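RNA-dependent RNA Polymerase (Bombyx mori cytoplasmic polyhedrosis virus, PDB 6TZ0) catalyses RNA-templated RNA synthesis, making the viral plus strands in transcription and the complementary minus strands in genome replication. Local coordinates at residues L767-R772 and Q1147-S1152; E844-P849 and T865-Y870; E859-F864 and I1186-T1191; V1031-H1036 and A1058-G1063. All blocks are in the same frame, centred on the assembly; numbering follows the deposited sequence.

Interaction 1 (L767-R772 and Q1147-S1152); sequences LLFRVR and QLFFLS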
# COMPACT_ATOMS: atom_id res chain seq x y z
N LEU A 767 -22.99 -7.93 2.42
CA LEU A 767 -23.49 -9.23 1.98
C LEU A 767 -24.91 -9.19 1.45
O LEU A 767 -25.62 -10.18 1.58
CB LEU A 767 -23.45 -10.23 3.14
CG LEU A 767 -22.19 -10.91 3.63
CD1 LEU A 767 -22.52 -11.64 4.90
CD2 LEU A 767 -21.73 -11.89 2.58
N LEU A 768 -25.37 -8.08 0.88
CA LEU A 768 -26.81 -7.91 0.74
C LEU A 768 -27.30 -8.32 -0.64
O LEU A 768 -28.32 -9.01 -0.77
CB LEU A 768 -27.20 -6.47 1.06
CG LEU A 768 -28.60 -6.26 1.63
CD1 LEU A 768 -28.58 -5.02 2.47
CD2 LEU A 768 -29.68 -6.14 0.59
N PHE A 769 -26.63 -7.88 -1.71
CA PHE A 769 -27.02 -8.32 -3.04
C PHE A 769 -26.25 -9.53 -3.53
O PHE A 769 -26.60 -10.09 -4.57
CB PHE A 769 -26.90 -7.22 -4.11
CG PHE A 769 -28.02 -6.21 -4.12
CD1 PHE A 769 -28.79 -5.98 -3.00
CD2 PHE A 769 -28.42 -5.66 -5.32
CE1 PHE A 769 -29.83 -5.10 -3.04
CE2 PHE A 769 -29.47 -4.78 -5.37
CZ PHE A 769 -30.18 -4.50 -4.22
N ARG A 770 -25.20 -9.94 -2.83
CA ARG A 770 -24.44 -11.12 -3.22
C ARG A 770 -24.95 -12.38 -2.53
O ARG A 770 -24.28 -13.41 -2.56
CB ARG A 770 -22.96 -10.88 -2.94
CG ARG A 770 -22.62 -10.54 -1.53
CD ARG A 770 -21.16 -10.18 -1.42
NE ARG A 770 -20.82 -8.93 -2.08
CZ ARG A 770 -19.57 -8.48 -2.22
NH1 ARG A 770 -18.56 -9.19 -1.75
NH2 ARG A 770 -19.34 -7.33 -2.82
N VAL A 771 -26.14 -12.31 -1.94
CA VAL A 771 -26.69 -13.37 -1.12
C VAL A 771 -28.00 -13.81 -1.76
O VAL A 771 -28.57 -13.12 -2.60
CB VAL A 771 -26.90 -12.89 0.33
CG1 VAL A 771 -28.17 -12.07 0.49
CG2 VAL A 771 -26.83 -13.99 1.32
N ARG A 772 -28.49 -14.98 -1.36
CA ARG A 772 -29.67 -15.57 -1.98
C ARG A 772 -30.90 -15.52 -1.09
O ARG A 772 -32.02 -15.44 -1.60
CB ARG A 772 -29.35 -17.01 -2.40
CG ARG A 772 -30.37 -17.66 -3.29
CD ARG A 772 -29.87 -18.98 -3.79
NE ARG A 772 -30.91 -19.68 -4.52
CZ ARG A 772 -30.76 -20.89 -5.05
NH1 ARG A 772 -29.61 -21.53 -4.93
NH2 ARG A 772 -31.77 -21.45 -5.70
N GLN A 1147 -26.02 -1.25 0.25
CA GLN A 1147 -27.36 -1.64 0.64
C GLN A 1147 -28.34 -1.39 -0.50
O GLN A 1147 -29.17 -2.25 -0.82
CB GLN A 1147 -27.76 -0.87 1.90
CG GLN A 1147 -29.03 -1.32 2.56
CD GLN A 1147 -29.33 -0.53 3.82
OE1 GLN A 1147 -28.64 0.44 4.13
NE2 GLN A 1147 -30.34 -0.96 4.56
N LEU A 1148 -28.27 -0.21 -1.11
CA LEU A 1148 -29.10 0.16 -2.26
C LEU A 1148 -28.27 0.04 -3.53
O LEU A 1148 -27.93 1.03 -4.18
CB LEU A 1148 -29.64 1.58 -2.08
CG LEU A 1148 -30.88 1.98 -1.26
CD1 LEU A 1148 -32.17 1.56 -1.89
CD2 LEU A 1148 -30.86 1.38 0.12
N PHE A 1149 -27.94 -1.20 -3.89
CA PHE A 1149 -26.93 -1.45 -4.91
C PHE A 1149 -27.48 -1.22 -6.32
O PHE A 1149 -26.97 -0.37 -7.06
CB PHE A 1149 -26.40 -2.87 -4.74
CG PHE A 1149 -25.28 -3.26 -5.67
CD1 PHE A 1149 -23.98 -2.86 -5.40
CD2 PHE A 1149 -25.52 -4.06 -6.76
CE1 PHE A 1149 -22.95 -3.23 -6.25
CE2 PHE A 1149 -24.50 -4.43 -7.60
CZ PHE A 1149 -23.21 -4.02 -7.35
N PHE A 1150 -28.52 -1.95 -6.71
CA PHE A 1150 -29.22 -1.69 -7.96
C PHE A 1150 -30.37 -0.70 -7.82
O PHE A 1150 -30.90 -0.25 -8.84
CB PHE A 1150 -29.80 -2.98 -8.57
CG PHE A 1150 -28.81 -3.81 -9.31
CD1 PHE A 1150 -28.35 -3.41 -10.55
CD2 PHE A 1150 -28.38 -5.02 -8.80
CE1 PHE A 1150 -27.44 -4.18 -11.24
CE2 PHE A 1150 -27.48 -5.80 -9.49
CZ PHE A 1150 -27.02 -5.38 -10.72
N LEU A 1151 -30.75 -0.34 -6.61
CA LEU A 1151 -31.93 0.47 -6.38
C LEU A 1151 -31.58 1.95 -6.32
O LEU A 1151 -30.42 2.33 -6.16
CB LEU A 1151 -32.63 0.02 -5.10
CG LEU A 1151 -33.69 -1.07 -5.10
CD1 LEU A 1151 -34.86 -0.57 -5.89
CD2 LEU A 1151 -33.20 -2.40 -5.65
N SER A 1152 -32.60 2.79 -6.44
CA SER A 1152 -32.39 4.22 -6.63
C SER A 1152 -32.11 4.93 -5.32
O SER A 1152 -32.70 4.62 -4.28
CB SER A 1152 -33.61 4.85 -7.30
OG SER A 1152 -34.71 4.86 -6.43

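Interaction 2 (E844-P849 and T865-Y870); sequences EYPAYP and TARGAY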
# COMPACT_ATOMS: atom_id res chain seq x y z
N GLU A 844 -28.92 -0.22 16.06
CA GLU A 844 -29.46 0.21 14.77
C GLU A 844 -29.67 -0.97 13.83
O GLU A 844 -29.30 -0.95 12.65
CB GLU A 844 -28.57 1.28 14.11
CG GLU A 844 -28.54 2.59 14.84
CD GLU A 844 -27.66 3.61 14.15
OE1 GLU A 844 -27.02 3.25 13.14
OE2 GLU A 844 -27.60 4.76 14.61
N TYR A 845 -30.27 -2.01 14.36
CA TYR A 845 -30.47 -3.23 13.60
C TYR A 845 -31.93 -3.35 13.18
O TYR A 845 -32.81 -2.83 13.88
CB TYR A 845 -30.05 -4.44 14.45
CG TYR A 845 -29.93 -5.72 13.69
CD1 TYR A 845 -28.84 -5.95 12.87
CD2 TYR A 845 -30.90 -6.70 13.79
CE1 TYR A 845 -28.72 -7.10 12.17
CE2 TYR A 845 -30.79 -7.87 13.09
CZ TYR A 845 -29.69 -8.06 12.28
OH TYR A 845 -29.57 -9.22 11.57
N PRO A 846 -32.22 -3.94 12.02
CA PRO A 846 -33.62 -4.12 11.61
C PRO A 846 -34.40 -5.05 12.53
O PRO A 846 -33.91 -6.11 12.92
CB PRO A 846 -33.50 -4.70 10.20
CG PRO A 846 -32.20 -4.23 9.73
CD PRO A 846 -31.30 -4.23 10.91
N ALA A 847 -35.62 -4.65 12.85
CA ALA A 847 -36.40 -5.28 13.90
C ALA A 847 -37.47 -6.20 13.34
O ALA A 847 -37.88 -6.10 12.18
CB ALA A 847 -37.05 -4.22 14.79
N TYR A 848 -37.92 -7.11 14.19
CA TYR A 848 -39.05 -8.01 13.93
C TYR A 848 -40.34 -7.34 14.39
O TYR A 848 -40.29 -6.31 15.07
CB TYR A 848 -38.79 -9.33 14.65
CG TYR A 848 -37.72 -10.18 14.00
CD1 TYR A 848 -38.04 -11.05 12.97
CD2 TYR A 848 -36.40 -10.09 14.40
CE1 TYR A 848 -37.08 -11.82 12.37
CE2 TYR A 848 -35.43 -10.85 13.81
CZ TYR A 848 -35.77 -11.72 12.79
OH TYR A 848 -34.81 -12.48 12.19
N PRO A 849 -41.51 -7.86 14.00
CA PRO A 849 -42.78 -7.27 14.48
C PRO A 849 -42.95 -7.30 15.99
O PRO A 849 -42.93 -8.36 16.62
CB PRO A 849 -43.84 -8.13 13.79
CG PRO A 849 -43.21 -8.55 12.56
CD PRO A 849 -41.77 -8.78 12.88
N THR A 865 -33.95 -0.99 5.21
CA THR A 865 -34.45 0.06 6.08
C THR A 865 -33.33 1.01 6.48
O THR A 865 -32.16 0.63 6.59
CB THR A 865 -35.13 -0.54 7.31
OG1 THR A 865 -35.64 0.51 8.14
CG2 THR A 865 -34.19 -1.39 8.11
N ALA A 866 -33.69 2.27 6.65
CA ALA A 866 -32.73 3.31 6.93
C ALA A 866 -32.30 3.25 8.39
O ALA A 866 -33.02 2.78 9.27
CB ALA A 866 -33.31 4.69 6.61
N ARG A 867 -31.09 3.74 8.64
CA ARG A 867 -30.55 3.82 9.98
C ARG A 867 -30.39 5.28 10.36
O ARG A 867 -30.84 6.17 9.64
CB ARG A 867 -29.23 3.06 10.09
CG ARG A 867 -29.40 1.57 9.93
CD ARG A 867 -28.10 0.83 10.06
NE ARG A 867 -28.31 -0.61 9.95
CZ ARG A 867 -28.22 -1.30 8.82
NH1 ARG A 867 -28.43 -2.60 8.81
NH2 ARG A 867 -27.90 -0.67 7.70
N GLY A 868 -29.75 5.52 11.50
CA GLY A 868 -29.62 6.87 11.98
C GLY A 868 -30.78 7.26 12.87
O GLY A 868 -31.25 6.45 13.67
N ALA A 869 -31.26 8.49 12.72
CA ALA A 869 -32.36 8.98 13.54
C ALA A 869 -33.71 8.40 13.15
O ALA A 869 -34.68 8.61 13.87
CB ALA A 869 -32.42 10.50 13.48
N TYR A 870 -33.79 7.67 12.03
CA TYR A 870 -35.05 7.08 11.61
C TYR A 870 -35.43 5.87 12.46
O TYR A 870 -36.59 5.46 12.46
CB TYR A 870 -34.96 6.71 10.12
CG TYR A 870 -36.24 6.17 9.52
CD1 TYR A 870 -37.35 6.98 9.37
CD2 TYR A 870 -36.32 4.85 9.08
CE1 TYR A 870 -38.52 6.50 8.82
CE2 TYR A 870 -37.48 4.36 8.52
CZ TYR A 870 -38.58 5.19 8.40
OH TYR A 870 -39.74 4.71 7.84

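Interaction 3 (E859-F864 and I1186-T1191); sequences EDESMF and ILRSIT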
# COMPACT_ATOMS: atom_id res chain seq x y z
N GLU A 859 -44.03 -3.50 11.59
CA GLU A 859 -43.58 -4.12 10.35
C GLU A 859 -42.25 -4.83 10.53
O GLU A 859 -41.35 -4.34 11.23
CB GLU A 859 -43.49 -3.06 9.26
CG GLU A 859 -44.87 -2.63 8.78
CD GLU A 859 -44.83 -1.43 7.87
OE1 GLU A 859 -43.77 -0.78 7.79
OE2 GLU A 859 -45.86 -1.15 7.22
N ASP A 860 -42.13 -6.00 9.91
CA ASP A 860 -40.88 -6.76 9.86
C ASP A 860 -39.92 -5.97 8.99
O ASP A 860 -40.02 -5.99 7.76
CB ASP A 860 -41.13 -8.15 9.30
CG ASP A 860 -39.95 -9.09 9.48
OD1 ASP A 860 -38.92 -8.68 10.05
OD2 ASP A 860 -40.06 -10.25 9.04
N GLU A 861 -38.98 -5.28 9.63
CA GLU A 861 -38.15 -4.31 8.93
C GLU A 861 -37.17 -5.01 8.01
O GLU A 861 -36.42 -5.90 8.43
CB GLU A 861 -37.41 -3.43 9.92
CG GLU A 861 -38.32 -2.57 10.76
CD GLU A 861 -37.57 -1.65 11.69
OE1 GLU A 861 -36.33 -1.74 11.75
OE2 GLU A 861 -38.22 -0.83 12.37
N SER A 862 -37.20 -4.63 6.74
CA SER A 862 -36.51 -5.36 5.70
C SER A 862 -35.03 -5.01 5.69
O SER A 862 -34.54 -4.24 6.52
CB SER A 862 -37.16 -5.08 4.35
OG SER A 862 -36.55 -5.82 3.31
N MET A 863 -34.31 -5.56 4.73
CA MET A 863 -32.88 -5.33 4.63
C MET A 863 -32.53 -3.98 4.01
O MET A 863 -31.35 -3.67 3.86
CB MET A 863 -32.23 -6.45 3.83
CG MET A 863 -32.47 -7.80 4.45
SD MET A 863 -31.92 -7.84 6.15
CE MET A 863 -30.17 -7.71 5.90
N PHE A 864 -33.54 -3.19 3.65
CA PHE A 864 -33.32 -1.89 3.03
C PHE A 864 -33.81 -0.75 3.91
O PHE A 864 -34.06 0.34 3.42
CB PHE A 864 -34.03 -1.82 1.68
CG PHE A 864 -33.63 -2.89 0.74
CD1 PHE A 864 -32.41 -2.85 0.11
CD2 PHE A 864 -34.48 -3.94 0.48
CE1 PHE A 864 -32.06 -3.83 -0.77
CE2 PHE A 864 -34.14 -4.93 -0.40
CZ PHE A 864 -32.91 -4.88 -1.02
N ILE A 1186 -41.60 2.72 2.01
CA ILE A 1186 -41.71 1.67 1.01
C ILE A 1186 -40.48 0.76 1.04
O ILE A 1186 -40.62 -0.46 0.95
CB ILE A 1186 -41.96 2.29 -0.38
CG1 ILE A 1186 -43.38 2.85 -0.41
CG2 ILE A 1186 -41.83 1.27 -1.48
CD1 ILE A 1186 -43.64 3.79 -1.54
N LEU A 1187 -39.29 1.32 1.24
CA LEU A 1187 -38.11 0.46 1.41
C LEU A 1187 -38.14 -0.32 2.72
O LEU A 1187 -37.59 -1.42 2.78
CB LEU A 1187 -36.82 1.26 1.36
CG LEU A 1187 -36.27 1.83 0.06
CD1 LEU A 1187 -35.05 2.64 0.39
CD2 LEU A 1187 -35.92 0.71 -0.90
N ARG A 1188 -38.77 0.22 3.76
CA ARG A 1188 -38.74 -0.42 5.06
C ARG A 1188 -39.63 -1.66 5.11
O ARG A 1188 -39.37 -2.57 5.90
CB ARG A 1188 -39.14 0.61 6.12
CG ARG A 1188 -39.12 0.20 7.59
CD ARG A 1188 -40.52 -0.06 8.08
NE ARG A 1188 -40.56 -0.34 9.51
CZ ARG A 1188 -40.72 0.59 10.45
NH1 ARG A 1188 -40.86 1.86 10.11
NH2 ARG A 1188 -40.75 0.24 11.73
N SER A 1189 -40.64 -1.74 4.26
CA SER A 1189 -41.68 -2.76 4.38
C SER A 1189 -41.97 -3.42 3.04
O SER A 1189 -43.12 -3.49 2.60
CB SER A 1189 -42.95 -2.16 4.95
OG SER A 1189 -43.49 -1.20 4.06
N ILE A 1190 -40.93 -3.91 2.36
CA ILE A 1190 -41.13 -4.53 1.06
C ILE A 1190 -41.73 -5.93 1.22
O ILE A 1190 -42.37 -6.45 0.30
CB ILE A 1190 -39.81 -4.57 0.28
CG1 ILE A 1190 -39.14 -3.22 0.39
CG2 ILE A 1190 -40.04 -4.81 -1.21
CD1 ILE A 1190 -37.81 -3.15 -0.23
N THR A 1191 -41.55 -6.53 2.39
CA THR A 1191 -41.92 -7.93 2.59
C THR A 1191 -43.43 -8.12 2.60
O THR A 1191 -43.93 -9.19 2.22
CB THR A 1191 -41.32 -8.45 3.89
OG1 THR A 1191 -41.85 -7.69 4.98
CG2 THR A 1191 -39.83 -8.29 3.87

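Interaction 4 (V1031-H1036 and A1058-G1063); sequences VDLLPH and AFALLG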
# COMPACT_ATOMS: atom_id res chain seq x y z
N VAL A 1031 -50.82 -0.49 -8.16
CA VAL A 1031 -49.93 0.35 -8.94
C VAL A 1031 -49.41 -0.43 -10.15
O VAL A 1031 -49.40 -1.67 -10.17
CB VAL A 1031 -48.76 0.87 -8.08
CG1 VAL A 1031 -49.28 1.73 -6.97
CG2 VAL A 1031 -47.96 -0.28 -7.53
N ASP A 1032 -49.00 0.31 -11.16
CA ASP A 1032 -48.35 -0.31 -12.31
C ASP A 1032 -46.87 -0.54 -12.03
O ASP A 1032 -46.22 0.23 -11.32
CB ASP A 1032 -48.54 0.53 -13.57
CG ASP A 1032 -48.16 1.98 -13.37
OD1 ASP A 1032 -47.91 2.39 -12.22
OD2 ASP A 1032 -48.08 2.71 -14.38
N LEU A 1033 -46.35 -1.61 -12.60
CA LEU A 1033 -44.95 -1.95 -12.46
C LEU A 1033 -44.15 -1.24 -13.54
O LEU A 1033 -44.70 -0.80 -14.55
CB LEU A 1033 -44.76 -3.47 -12.54
CG LEU A 1033 -45.01 -4.37 -11.32
CD1 LEU A 1033 -46.46 -4.46 -10.90
CD2 LEU A 1033 -44.52 -5.77 -11.62
N LEU A 1034 -42.85 -1.09 -13.30
CA LEU A 1034 -41.96 -0.57 -14.33
C LEU A 1034 -41.90 -1.54 -15.50
O LEU A 1034 -42.08 -2.74 -15.33
CB LEU A 1034 -40.56 -0.33 -13.77
CG LEU A 1034 -40.15 1.01 -13.15
CD1 LEU A 1034 -40.28 2.11 -14.17
CD2 LEU A 1034 -40.92 1.36 -11.93
N PRO A 1035 -41.65 -1.04 -16.72
CA PRO A 1035 -41.53 -1.96 -17.86
C PRO A 1035 -40.32 -2.87 -17.82
O PRO A 1035 -40.34 -3.91 -18.49
CB PRO A 1035 -41.49 -1.01 -19.07
CG PRO A 1035 -41.09 0.31 -18.51
CD PRO A 1035 -41.69 0.36 -17.16
N HIS A 1036 -39.29 -2.56 -17.03
CA HIS A 1036 -38.20 -3.51 -16.86
C HIS A 1036 -38.50 -4.61 -15.86
O HIS A 1036 -37.61 -5.42 -15.58
CB HIS A 1036 -36.90 -2.81 -16.46
CG HIS A 1036 -37.00 -1.95 -15.24
ND1 HIS A 1036 -37.11 -2.48 -13.97
CD2 HIS A 1036 -36.93 -0.61 -15.08
CE1 HIS A 1036 -37.16 -1.49 -13.09
NE2 HIS A 1036 -37.04 -0.35 -13.74
N ALA A 1058 -38.87 -4.52 -5.39
CA ALA A 1058 -38.45 -3.16 -5.10
C ALA A 1058 -37.85 -2.49 -6.32
O ALA A 1058 -38.04 -1.29 -6.53
CB ALA A 1058 -37.43 -3.16 -3.95
N PHE A 1059 -37.13 -3.25 -7.15
CA PHE A 1059 -36.63 -2.71 -8.41
C PHE A 1059 -37.78 -2.43 -9.37
O PHE A 1059 -37.79 -1.41 -10.06
CB PHE A 1059 -35.63 -3.68 -9.01
CG PHE A 1059 -34.82 -3.13 -10.15
CD1 PHE A 1059 -33.83 -2.19 -9.92
CD2 PHE A 1059 -35.00 -3.59 -11.44
CE1 PHE A 1059 -33.07 -1.70 -10.96
CE2 PHE A 1059 -34.23 -3.11 -12.48
CZ PHE A 1059 -33.27 -2.16 -12.24
N ALA A 1060 -38.79 -3.30 -9.38
CA ALA A 1060 -39.96 -3.13 -10.21
C ALA A 1060 -40.86 -1.99 -9.76
O ALA A 1060 -41.69 -1.53 -10.54
CB ALA A 1060 -40.77 -4.43 -10.24
N LEU A 1061 -40.75 -1.56 -8.50
CA LEU A 1061 -41.54 -0.43 -8.03
C LEU A 1061 -40.79 0.89 -8.09
O LEU A 1061 -41.33 1.87 -8.61
CB LEU A 1061 -42.02 -0.67 -6.59
CG LEU A 1061 -43.10 -1.70 -6.30
CD1 LEU A 1061 -43.30 -1.75 -4.82
CD2 LEU A 1061 -44.38 -1.34 -7.00
N LEU A 1062 -39.57 0.94 -7.57
CA LEU A 1062 -38.86 2.21 -7.44
C LEU A 1062 -37.99 2.52 -8.64
O LEU A 1062 -37.71 3.69 -8.91
CB LEU A 1062 -37.98 2.23 -6.19
CG LEU A 1062 -38.58 2.55 -4.82
CD1 LEU A 1062 -39.38 3.84 -4.84
CD2 LEU A 1062 -39.39 1.41 -4.26
N GLY A 1063 -37.53 1.50 -9.35
CA GLY A 1063 -36.68 1.69 -10.51
C GLY A 1063 -35.21 1.64 -10.15
O GLY A 1063 -34.80 1.34 -9.03

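Interaction 1 (L767-R772 and Q1147-S1152)
F769 reaches from its loop into the bend of Q1147-S1152, and its ring carries most of the contact. One face of that ring receives the CB of F1149. The carbon stands 3.7 Å from the centroid of the F769 ring and is displaced toward the rim, which makes a CH-pi contact. The F1149 ring itself swings aside, because its CG lies trans to the backbone N (chi1 -176°). The two rings are therefore neither stacked nor T-shaped: their planes meet at 65°. F1149 instead sets its ring against that of F732.

The rim of the F769 ring is met by the next two residues. F1150 CB lies in the plane of the F769 ring, and F769 CD2 in turn meets the edge of the F1150 ring, 3.5 Å from F1150 CD2. L1151 comes in at about a right angle. Its CD2 methyl group touches F769 CZ at the edge of the ring, at 3.9 Å. The carbonyl O of Q1147 approaches F769 CE1 obliquely, at 3.7 Å.

L768 adds a smaller contact beside the ring. Its CD1 packs on the CG of Q1147 at 3.7 Å. The Q1147 chain is extended, and its amide NE2 is bonded to the carbonyl oxygens of M863 and T865. This ties the bend to a third loop.

No hydrogen bond joins the two segments. All six touching residues are buried. This is a loop-to-loop aromatic cluster in the protein interior, away from the catalytic site, which joins the loop between helices 754-766 and 774-786 to the C-terminal part of this reovirus-family polymerase.

Interaction 2 (E844-P849 and T865-Y870)
T865 and P846 begin the contact with an apolar touch. The T865 methyl CG2 rests on the proline ring, 3.8 Å from P846 CG and 4.0 Å from P846 CB. The hydroxyl OG1 is the branch that stands trans to the backbone N (chi1 -179°), which leaves CG2 to meet the proline.

R867 comes next and makes the polar link. Its chain is extended from CG to NE and passes the E844 side chain at an oblique angle. R867 NE donates a hydrogen bond of 2.9 Å to the carbonyl O of E844. The bond is moderately bent at the hydrogen, 144°, but the NE lies nearly along the C=O axis. The oxygen sits at the edge of the guanidinium, close to its plane. The neighbouring NH1 passes P846 CD at 3.9 Å. NH2 pairs with D765 in a salt bridge, so two partners fix the rotation of the guanidinium.

The E844 side chain turns toward the base of the arginine, with its OE1 3.8 Å from R867 CB. The two charged groups do not pair: E844 OE1 stays 5.2 Å from R867 NE. G868 follows. E844 OE2 lies 3.9 Å from the backbone N of G868, too far for a bond.

R867 belongs to the short strand 867-868, which pairs antiparallel with 1141-1142 through V1142. T865 and Y870 lean on helix 1174-1188. R867 also touches N761 of helix 754-766, while P846 lies on K778 of helix 774-786. The contact thus sits where these three helices and the two-stranded sheet meet.

Interaction 3 (E859-F864 and I1186-T1191)
E861 meets the guanidinium of R1188, while E859 OE1 lies by the CD of R1188 and by CB of S1189. E861 OE2 forms a salt bridge of 2.8 Å with R1188 NH2. E859 OE1 makes only a long one, 3.7 Å from R1188 NE. It lies well out of the guanidinium plane, so no N-H points at it. Both carboxylates are turned steeply against the guanidinium. The arginine reaches them by a bend at chi2 (-103°), near the base of its chain.

The backbones are joined as well. S862 N donates to R1188 O at 3.1 Å with a fairly straight N-H...O angle of 159°, so the loop satisfies a carbonyl at the end of helix 1174-1188. Beside this lies an apolar patch: F864 CD2 meets I1190 CD1 at 3.5 Å, their side chains crossing at about a right angle, and F864 CB meets L1187 CD2 at 4.1 Å.

A second shell holds the acids in place. E861 OE1 is gripped by K871 NZ and A847 N. E859 OE2 has a weak hydrogen bond to H1185. R1188 NH2 has a further weak, long ion pair with D877, while R873 brings a like charge close.

R1188 is buried, and these acids probably keep it charged by balancing it.

Interaction 4 (V1031-H1036 and A1058-G1063)
H1036 and F1059 form the tight end of this contact. CZ of F1059 stands over one face of the imidazole, toward its rim, and CB of L1034 over the opposite face. The two rings are tilted by 44°, their centroids 4.5 Å apart, so they neither stack nor meet edge-to-face. H1036 ND1 comes within 3.3 Å of F1059 CE2. The imidazole gets there because its CG stands between the backbone N and the carbonyl carbon (chi1 55°), turning the ring back toward the helix. G1063 CA meets the ring edge, 3.8 Å from H1036 NE2.

Next to the rings is the one hydrogen bond of the contact. L1034 N donates to A1060 O at 3.0 Å, almost straight at 170° and in the carbonyl plane. L1034 CD2 also lies over this end of the helix, 3.4 Å from L1061 O.

Packing is sparser toward the start of the loop. V1031 CG2 touches L1061 CD2 at 3.8 Å, the side chains meeting at about a right angle. L1033 is exposed to solvent, and its CD2 comes only to 4.2 Å from A1060 CB. D1032 is exposed too, and its OD1 has a weak, long ion pair with R1160.

The inner side of the helix faces the protein: L1062 packs on Y1183 and I1186 of helix 1174-1188. G1063, with positive phi, leaves the helix, its N still bonded to F1059 O. Here a surface loop covers the C-terminal end of helix 1054-1062 and uses a backbone N-H to bond a carbonyl of the last turn, far from the annotated sites.

The four contacts form one cluster around the C-terminal part of the polymerase. Interactions 2 and 3 are closest, with centres about 9 Å apart, joined by the backbone pair A847-E861. The centre of interaction 1 lies about 14 Å from that of interaction 3, where F769 touches F864, and about 17 Å from that of interaction 2, where Q1147 reaches T865. Interaction 4 is about 16 Å from interactions 1 and 3; L1151 and I1190 reach A1058. Interactions 2 and 4 do not touch. Along the chain, 3 crosses 1 and 2, while 2 falls within 1, and 4 within both 1 and 3. Interactions 1 and 3 join residues over 300 positions apart; 2 and 4 close short loops.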